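Local coordinates for protein Apc35852 (Geobacillus stearothermophilus, PDB 1U9C) that is of unknown function but belongs to the DJ-1/PfpI family, whose members include chaperones and cysteine proteases, at residues V11-T16 and H99-D104; V47-G52 and K77-L82. All blocks are in the same frame, centred on the assembly; numbering follows the deposited sequence.

Both contacts gather at one end of the same mixed sheet, where strands 7-12 and 44-49 run side by side; the centres of the two contacts are about 12 Å apart. Contact 1 ties the loop that follows strand 7-12 to the short helix 101-104, which comes after strand 92-95. Contact 2 pairs strand 44-49 with the outermost strand 80-81. Along the chain contact 2 is nested inside the loop that contact 1 closes. Val-12 N and Ala-48 O join the strands. Through Gln-51 N and Ser-49 OG, Asn-14 ties the loop after strand 7-12 to the end of strand 44-49 and its turn, while contact 2 adds the outermost strand to the sheet of this DJ-1/PfpI fold.

Contact 1 of 2, residues V11-T16 and H99-D104; sequences VVTNHT and HGTMFD
The backbones come nearest at His-15 and Gly-100, 4.5 Å between CA atoms, where the loop leaving strand 7-12 passes segment 99-104. Asp-104 grips this loop with both carboxylate oxygens. Thr-13 OG1 donates to Asp-104 OD1 at 2.6 Å, reaching it on the syn side but 34° out of the carboxylate plane. Asn-14 N gives a nearly straight bond (171° at the hydrogen) to the syn lone pair of Asp-104 OD2, 2.9 Å long. With OG1 anti to its backbone N (chi1 -173°), Thr-13 can also accept from His-15 N at 3.0 Å, closing an ST turn. Its CB packs against Thr-101 CG2.

The ring of His-15 lies over Phe-103: Phe-103 CB sits almost centrally on one face, 3.4 Å from the ring centroid, a CH-pi contact. The two rings are nearly parallel but slid apart with little overlap. His-15 NE2, itself near Phe-103 CG, is also hydrogen-bonded to Thr-17 O, which probably helps to set the ring's rotation. Gly-100 CA makes a CA-H...O contact with His-15 O, 3.5 Å away. One carboxylate thus links a hydroxyl and a backbone N-H, two donors that probably offset both its negative charge and the nearby Gly-100 carbonyl.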
ATOM      1  N   VAL A  11      -4.150  -3.916   3.557  1.00 19.69           N
ATOM      2  CA  VAL A  11      -3.113  -4.475   4.427  1.00 19.65           C
ATOM      3  C   VAL A  11      -2.175  -3.364   4.824  1.00 18.40           C
ATOM      4  O   VAL A  11      -1.617  -2.662   3.995  1.00 19.23           O
ATOM      5  CB  VAL A  11      -2.335  -5.600   3.724  1.00 20.67           C
ATOM      6  CG1 VAL A  11      -1.376  -6.251   4.716  1.00 21.49           C
ATOM      7  CG2 VAL A  11      -3.242  -6.663   3.142  1.00 21.05           C
ATOM      8  N   VAL A  12      -1.992  -3.201   6.144  1.00 18.75           N
ATOM      9  CA  VAL A  12      -1.130  -2.177   6.695  1.00 19.41           C
ATOM     10  C   VAL A  12      -0.010  -2.772   7.577  1.00 18.80           C
ATOM     11  O   VAL A  12      -0.044  -3.888   8.059  1.00 19.19           O
ATOM     12  CB  VAL A  12      -1.943  -1.123   7.496  1.00 19.31           C
ATOM     13  CG1 VAL A  12      -2.969  -0.489   6.595  1.00 19.93           C
ATOM     14  CG2 VAL A  12      -2.607  -1.744   8.750  1.00 20.57           C
ATOM     15  N   THR A  13       1.011  -1.916   7.767  1.00 18.78           N
ATOM     16  CA  THR A  13       2.188  -2.232   8.609  1.00 18.72           C
ATOM     17  C   THR A  13       1.845  -2.239  10.085  1.00 19.61           C
ATOM     18  O   THR A  13       0.864  -1.651  10.547  1.00 20.89           O
ATOM     19  CB  THR A  13       3.277  -1.180   8.311  1.00 18.80           C
ATOM     20  OG1 THR A  13       4.515  -1.520   8.979  1.00 19.57           O
ATOM     21  CG2 THR A  13       2.923   0.198   8.815  1.00 20.77           C
ATOM     22  N   ASN A  14       2.679  -2.945  10.846  1.00 18.60           N
ATOM     23  CA  ASN A  14       2.701  -2.871  12.283  1.00 19.39           C
ATOM     24  C   ASN A  14       4.079  -2.440  12.819  1.00 19.83           C
ATOM     25  O   ASN A  14       4.292  -2.507  14.028  1.00 21.41           O
ATOM     26  CB  ASN A  14       2.361  -4.201  12.948  1.00 19.81           C
ATOM     27  CG  ASN A  14       1.052  -4.767  12.482  1.00 20.38           C
ATOM     28  OD1 ASN A  14       1.008  -5.409  11.460  1.00 20.48           O
ATOM     29  ND2 ASN A  14      -0.047  -4.534  13.240  1.00 20.90           N
ATOM     30  N   HIS A  15       4.954  -1.956  11.950  1.00 18.68           N
ATOM     31  CA  HIS A  15       6.322  -1.697  12.335  1.00 19.93           C
ATOM     32  C   HIS A  15       6.556  -0.316  12.840  1.00 21.43           C
ATOM     33  O   HIS A  15       6.154   0.654  12.181  1.00 22.52           O
ATOM     34  CB  HIS A  15       7.253  -1.938  11.164  1.00 20.23           C
ATOM     35  CG  HIS A  15       8.673  -2.016  11.567  1.00 21.21           C
ATOM     36  ND1 HIS A  15       9.240  -3.186  11.989  1.00 21.59           N
ATOM     37  CD2 HIS A  15       9.613  -1.055  11.722  1.00 20.95           C
ATOM     38  CE1 HIS A  15      10.487  -2.948  12.388  1.00 23.39           C
ATOM     39  NE2 HIS A  15      10.750  -1.661  12.211  1.00 22.57           N
ATOM     40  N   THR A  16       7.265  -0.183  13.939  0.50 17.28           N
ATOM     41  CA  THR A  16       7.570   1.143  14.438  0.50 20.18           C
ATOM     42  C   THR A  16       9.060   1.496  14.513  0.50 18.00           C
ATOM     43  O   THR A  16       9.423   2.664  14.517  0.50 18.06           O
ATOM     44  CB  THR A  16       6.969   1.013  15.852  0.50 22.33           C
ATOM     45  OG1 THR A  16       5.533   1.129  15.807  0.50 25.88           O
ATOM     46  CG2 THR A  16       7.573   1.959  16.864  0.50 25.13           C
ATOM     47  N   HIS A  99       6.654   4.608   6.609  1.00 21.14           N
ATOM     48  CA  HIS A  99       7.972   3.959   6.586  1.00 22.49           C
ATOM     49  C   HIS A  99       7.994   2.602   7.250  1.00 21.16           C
ATOM     50  O   HIS A  99       8.870   1.837   6.904  1.00 21.99           O
ATOM     51  CB  HIS A  99       9.056   4.860   7.218  1.00 22.58           C
ATOM     52  CG  HIS A  99       9.582   5.942   6.322  1.00 23.23           C
ATOM     53  ND1 HIS A  99       9.203   7.248   6.471  1.00 31.35           N
ATOM     54  CD2 HIS A  99      10.495   5.920   5.319  1.00 25.22           C
ATOM     55  CE1 HIS A  99       9.824   7.991   5.560  1.00 28.38           C
ATOM     56  NE2 HIS A  99      10.643   7.216   4.871  1.00 26.99           N
ATOM     57  N   GLY A 100       7.028   2.297   8.129  1.00 21.38           N
ATOM     58  CA  GLY A 100       6.965   0.969   8.747  1.00 20.98           C
ATOM     59  C   GLY A 100       6.953  -0.115   7.711  1.00 20.41           C
ATOM     60  O   GLY A 100       7.555  -1.162   7.913  1.00 20.98           O
ATOM     61  N   THR A 101       6.275   0.098   6.579  1.00 20.79           N
ATOM     62  CA  THR A 101       6.187  -0.913   5.568  1.00 20.39           C
ATOM     63  C   THR A 101       7.533  -1.383   5.033  1.00 20.88           C
ATOM     64  O   THR A 101       7.662  -2.513   4.599  1.00 20.84           O
ATOM     65  CB  THR A 101       5.318  -0.465   4.351  1.00 21.31           C
ATOM     66  OG1 THR A 101       5.940   0.695   3.725  1.00 21.72           O
ATOM     67  CG2 THR A 101       3.926  -0.111   4.739  1.00 20.82           C
ATOM     68  N   MET A 102       8.521  -0.491   4.979  1.00 20.90           N
ATOM     69  CA  MET A 102       9.825  -0.830   4.445  1.00 21.06           C
ATOM     70  C   MET A 102      10.469  -1.915   5.262  1.00 20.78           C
ATOM     71  O   MET A 102      11.408  -2.586   4.772  1.00 22.66           O
ATOM     72  CB  MET A 102      10.727   0.414   4.426  1.00 21.58           C
ATOM     73  CG  MET A 102      10.206   1.507   3.453  1.00 23.92           C
ATOM     74  SD  MET A 102      10.487   1.013   1.732  1.00 22.89           S
ATOM     75  CE  MET A 102      12.284   1.268   1.548  1.00 23.86           C
ATOM     76  N   PHE A 103      10.048  -2.076   6.502  1.00 20.86           N
ATOM     77  CA  PHE A 103      10.620  -3.075   7.416  1.00 19.75           C
ATOM     78  C   PHE A 103       9.802  -4.347   7.616  1.00 22.17           C
ATOM     79  O   PHE A 103      10.358  -5.362   8.067  1.00 27.39           O
ATOM     80  CB  PHE A 103      10.814  -2.447   8.786  1.00 20.30           C
ATOM     81  CG  PHE A 103      11.728  -1.272   8.761  1.00 19.69           C
ATOM     82  CD1 PHE A 103      13.090  -1.439   8.907  1.00 21.43           C
ATOM     83  CD2 PHE A 103      11.233  -0.013   8.537  1.00 20.53           C
ATOM     84  CE1 PHE A 103      13.949  -0.380   8.851  1.00 20.02           C
ATOM     85  CE2 PHE A 103      12.066   1.056   8.497  1.00 22.49           C
ATOM     86  CZ  PHE A 103      13.444   0.883   8.620  1.00 21.88           C
ATOM     87  N   ASP A 104       8.505  -4.322   7.388  1.00 19.31           N
ATOM     88  CA  ASP A 104       7.699  -5.539   7.580  1.00 19.38           C
ATOM     89  C   ASP A 104       6.930  -5.987   6.320  1.00 18.53           C
ATOM     90  O   ASP A 104       6.327  -7.058   6.398  1.00 19.21           O
ATOM     91  CB  ASP A 104       6.746  -5.490   8.807  1.00 18.50           C
ATOM     92  CG  ASP A 104       5.654  -4.446   8.756  1.00 19.06           C
ATOM     93  OD1 ASP A 104       5.617  -3.620   7.829  1.00 20.46           O
ATOM     94  OD2 ASP A 104       4.747  -4.520   9.658  1.00 20.28           O
TER

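Contact 2 of 2, residues V47-G52 and K77-L82; sequences VASIQG and KHTARL
Ser-49 OG donates to Thr-79 OG1 over 2.7 Å, a hydroxyl pair beside the parallel ladder that joins strand 44-49 to strand 80-81. These strands and helix 70-75 between them form a beta-alpha-beta unit at the edge of the main sheet. Both hydroxyls have further partners: Ser-49 OG takes Asn-14 ND2 and, weakly, Gly-52 N, while Thr-79 OG1 is bonded to Gly-53 O. Ser-49 places OG between its backbone N and carbonyl carbon (chi1 68°), from where it meets both Thr-79 and the turn at Gly-52.

Three backbone bonds make the ladder: Ala-80 N to Val-47 O, Ser-49 N to Ala-80 O, and Leu-82 N to Ser-49 O. The second, at 2.9 Å, is nearly linear at the acceptor, with a C=O...donor angle of 177°. Beyond the strands, a water donates to Ile-50 O and Leu-82 O and so prolongs the link.

Apolar groups flank these bonds. The side chains of Val-47 and Thr-79 cross at about a right angle, CG1 of the first 3.8 Å from CG2 of the second, and Val-47 also packs on Phe-31 and Tyr-35 of helix 28-40. On the face bearing Ala-48 and Ala-80 the two methyls lie 4.4 Å apart, CB to CB. Leu-82 CD1 approaches Ala-48 CB, and Leu-82 also touches helix 109-120. Arg-81 lays its aliphatic stem along the turn, with CG 3.6 Å from Ile-50 O and CD equally close to Gln-51 O.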
ATOM      1  N   VAL A  47     -10.007  -5.271   6.751  1.00 20.69           N
ATOM      2  CA  VAL A  47      -8.853  -4.547   7.266  1.00 21.12           C
ATOM      3  C   VAL A  47      -7.876  -5.456   7.969  1.00 21.78           C
ATOM      4  O   VAL A  47      -8.204  -5.997   8.998  1.00 21.66           O
ATOM      5  CB  VAL A  47      -9.302  -3.400   8.221  1.00 21.40           C
ATOM      6  CG1 VAL A  47      -8.111  -2.601   8.666  1.00 23.82           C
ATOM      7  CG2 VAL A  47     -10.322  -2.471   7.543  1.00 21.68           C
ATOM      8  N   ALA A  48      -6.742  -5.699   7.350  1.00 19.84           N
ATOM      9  CA  ALA A  48      -5.707  -6.554   7.867  1.00 20.54           C
ATOM     10  C   ALA A  48      -4.407  -5.805   8.115  1.00 19.99           C
ATOM     11  O   ALA A  48      -4.133  -4.749   7.538  1.00 20.90           O
ATOM     12  CB  ALA A  48      -5.465  -7.749   6.942  1.00 21.56           C
ATOM     13  N   SER A  49      -3.602  -6.387   8.969  1.00 19.44           N
ATOM     14  CA  SER A  49      -2.214  -5.953   9.140  1.00 19.15           C
ATOM     15  C   SER A  49      -1.338  -7.182   9.197  1.00 19.73           C
ATOM     16  O   SER A  49      -1.789  -8.314   9.315  1.00 19.73           O
ATOM     17  CB  SER A  49      -2.056  -5.016  10.321  1.00 19.64           C
ATOM     18  OG  SER A  49      -2.295  -5.729  11.551  1.00 19.49           O
ATOM     19  N   ILE A  50      -0.029  -6.972   9.128  1.00 19.22           N
ATOM     20  CA  ILE A  50       0.893  -8.091   9.216  1.00 19.85           C
ATOM     21  C   ILE A  50       0.647  -8.879  10.514  1.00 19.89           C
ATOM     22  O   ILE A  50       0.629 -10.140  10.509  1.00 20.69           O
ATOM     23  CB  ILE A  50       2.326  -7.548   9.099  1.00 20.17           C
ATOM     24  CG1 ILE A  50       2.601  -6.890   7.759  1.00 20.28           C
ATOM     25  CG2 ILE A  50       3.338  -8.685   9.450  1.00 20.48           C
ATOM     26  CD1 ILE A  50       2.389  -7.743   6.538  1.00 21.92           C
ATOM     27  N   GLN A  51       0.504  -8.186  11.644  1.00 20.29           N
ATOM     28  CA  GLN A  51       0.342  -8.835  12.939  1.00 20.53           C
ATOM     29  C   GLN A  51      -1.038  -8.993  13.481  1.00 21.39           C
ATOM     30  O   GLN A  51      -1.237  -9.792  14.400  1.00 21.02           O
ATOM     31  CB  GLN A  51       1.125  -8.070  13.996  1.00 21.98           C
ATOM     32  CG  GLN A  51       2.618  -7.941  13.671  1.00 21.41           C
ATOM     33  CD  GLN A  51       3.345  -9.200  13.828  1.00 24.27           C
ATOM     34  OE1 GLN A  51       3.206 -10.129  12.995  1.00 24.10           O
ATOM     35  NE2 GLN A  51       4.153  -9.279  14.894  1.00 25.58           N
ATOM     36  N   GLY A  52      -1.987  -8.265  12.925  1.00 19.88           N
ATOM     37  CA  GLY A  52      -3.284  -8.121  13.519  1.00 19.86           C
ATOM     38  C   GLY A  52      -3.230  -7.161  14.681  1.00 20.18           C
ATOM     39  O   GLY A  52      -2.159  -6.712  15.106  1.00 21.87           O
ATOM     40  N   LYS A  77      -7.768  -0.219  15.188  1.00 20.18           N
ATOM     41  CA  LYS A  77      -7.478  -0.673  16.553  1.00 21.11           C
ATOM     42  C   LYS A  77      -7.649  -2.191  16.714  1.00 21.23           C
ATOM     43  O   LYS A  77      -7.185  -2.747  17.726  1.00 22.39           O
ATOM     44  CB  LYS A  77      -8.355   0.092  17.599  1.00 22.98           C
ATOM     45  CG  LYS A  77      -8.161   1.574  17.550  1.00 26.77           C
ATOM     46  CD  LYS A  77      -8.579   2.278  18.839  1.00 28.55           C
ATOM     47  CE  LYS A  77      -8.645   3.760  18.622  1.00 35.15           C
ATOM     48  NZ  LYS A  77      -7.414   4.387  18.122  1.00 38.89           N
ATOM     49  N   HIS A  78      -8.280  -2.870  15.763  1.00 20.43           N
ATOM     50  CA  HIS A  78      -8.584  -4.295  15.872  1.00 20.49           C
ATOM     51  C   HIS A  78      -8.554  -4.968  14.520  1.00 21.76           C
ATOM     52  O   HIS A  78      -9.493  -5.582  14.052  1.00 22.43           O
ATOM     53  CB  HIS A  78      -9.943  -4.525  16.602  1.00 22.27           C
ATOM     54  CG  HIS A  78     -11.064  -3.705  16.063  1.00 21.48           C
ATOM     55  ND1 HIS A  78     -11.539  -2.575  16.702  1.00 27.36           N
ATOM     56  CD2 HIS A  78     -11.764  -3.816  14.910  1.00 27.90           C
ATOM     57  CE1 HIS A  78     -12.489  -2.035  15.951  1.00 25.18           C
ATOM     58  NE2 HIS A  78     -12.666  -2.771  14.880  1.00 27.29           N
ATOM     59  N   THR A  79      -7.376  -4.882  13.885  1.00 19.54           N
ATOM     60  CA  THR A  79      -7.208  -5.462  12.548  1.00 20.47           C
ATOM     61  C   THR A  79      -7.102  -6.978  12.581  1.00 19.90           C
ATOM     62  O   THR A  79      -6.644  -7.564  13.570  1.00 20.57           O
ATOM     63  CB  THR A  79      -5.997  -4.853  11.826  1.00 19.23           C
ATOM     64  OG1 THR A  79      -4.786  -5.213  12.516  1.00 19.51           O
ATOM     65  CG2 THR A  79      -6.084  -3.363  11.764  1.00 20.12           C
ATOM     66  N   ALA A  80      -7.434  -7.590  11.460  1.00 20.25           N
ATOM     67  CA  ALA A  80      -7.197  -9.013  11.247  1.00 20.43           C
ATOM     68  C   ALA A  80      -5.722  -9.261  10.972  1.00 20.63           C
ATOM     69  O   ALA A  80      -5.050  -8.430  10.383  1.00 22.38           O
ATOM     70  CB  ALA A  80      -8.031  -9.500  10.089  1.00 20.90           C
ATOM     71  N   ARG A  81      -5.207 -10.425  11.348  1.00 20.45           N
ATOM     72  CA  ARG A  81      -3.869 -10.797  11.019  1.00 20.29           C
ATOM     73  C   ARG A  81      -3.859 -11.393   9.632  1.00 20.63           C
ATOM     74  O   ARG A  81      -4.513 -12.398   9.379  1.00 20.99           O
ATOM     75  CB  ARG A  81      -3.391 -11.818  12.025  1.00 20.62           C
ATOM     76  CG  ARG A  81      -1.987 -12.278  11.827  1.00 20.51           C
ATOM     77  CD  ARG A  81      -1.477 -13.140  12.983  1.00 23.81           C
ATOM     78  NE  ARG A  81      -2.283 -14.323  13.242  1.00 26.46           N
ATOM     79  CZ  ARG A  81      -2.042 -15.530  12.730  1.00 29.44           C
ATOM     80  NH1 ARG A  81      -1.000 -15.729  11.940  1.00 31.41           N
ATOM     81  NH2 ARG A  81      -2.829 -16.571  13.030  1.00 28.06           N
ATOM     82  N   LEU A  82      -3.057 -10.858   8.725  1.00 20.38           N
ATOM     83  CA  LEU A  82      -3.040 -11.337   7.371  1.00 20.50           C
ATOM     84  C   LEU A  82      -2.726 -12.839   7.349  1.00 21.71           C
ATOM     85  O   LEU A  82      -1.807 -13.281   7.976  1.00 21.92           O
ATOM     86  CB  LEU A  82      -1.954 -10.620   6.591  1.00 21.23           C
ATOM     87  CG  LEU A  82      -1.874 -10.908   5.098  1.00 20.72           C
ATOM     88  CD1 LEU A  82      -3.102 -10.447   4.414  1.00 22.14           C
ATOM     89  CD2 LEU A  82      -0.592 -10.355   4.551  1.00 21.71           C
TER
HETATM   90  O   HOH W   1       0.600 -12.270   8.908  1.00 24.41           O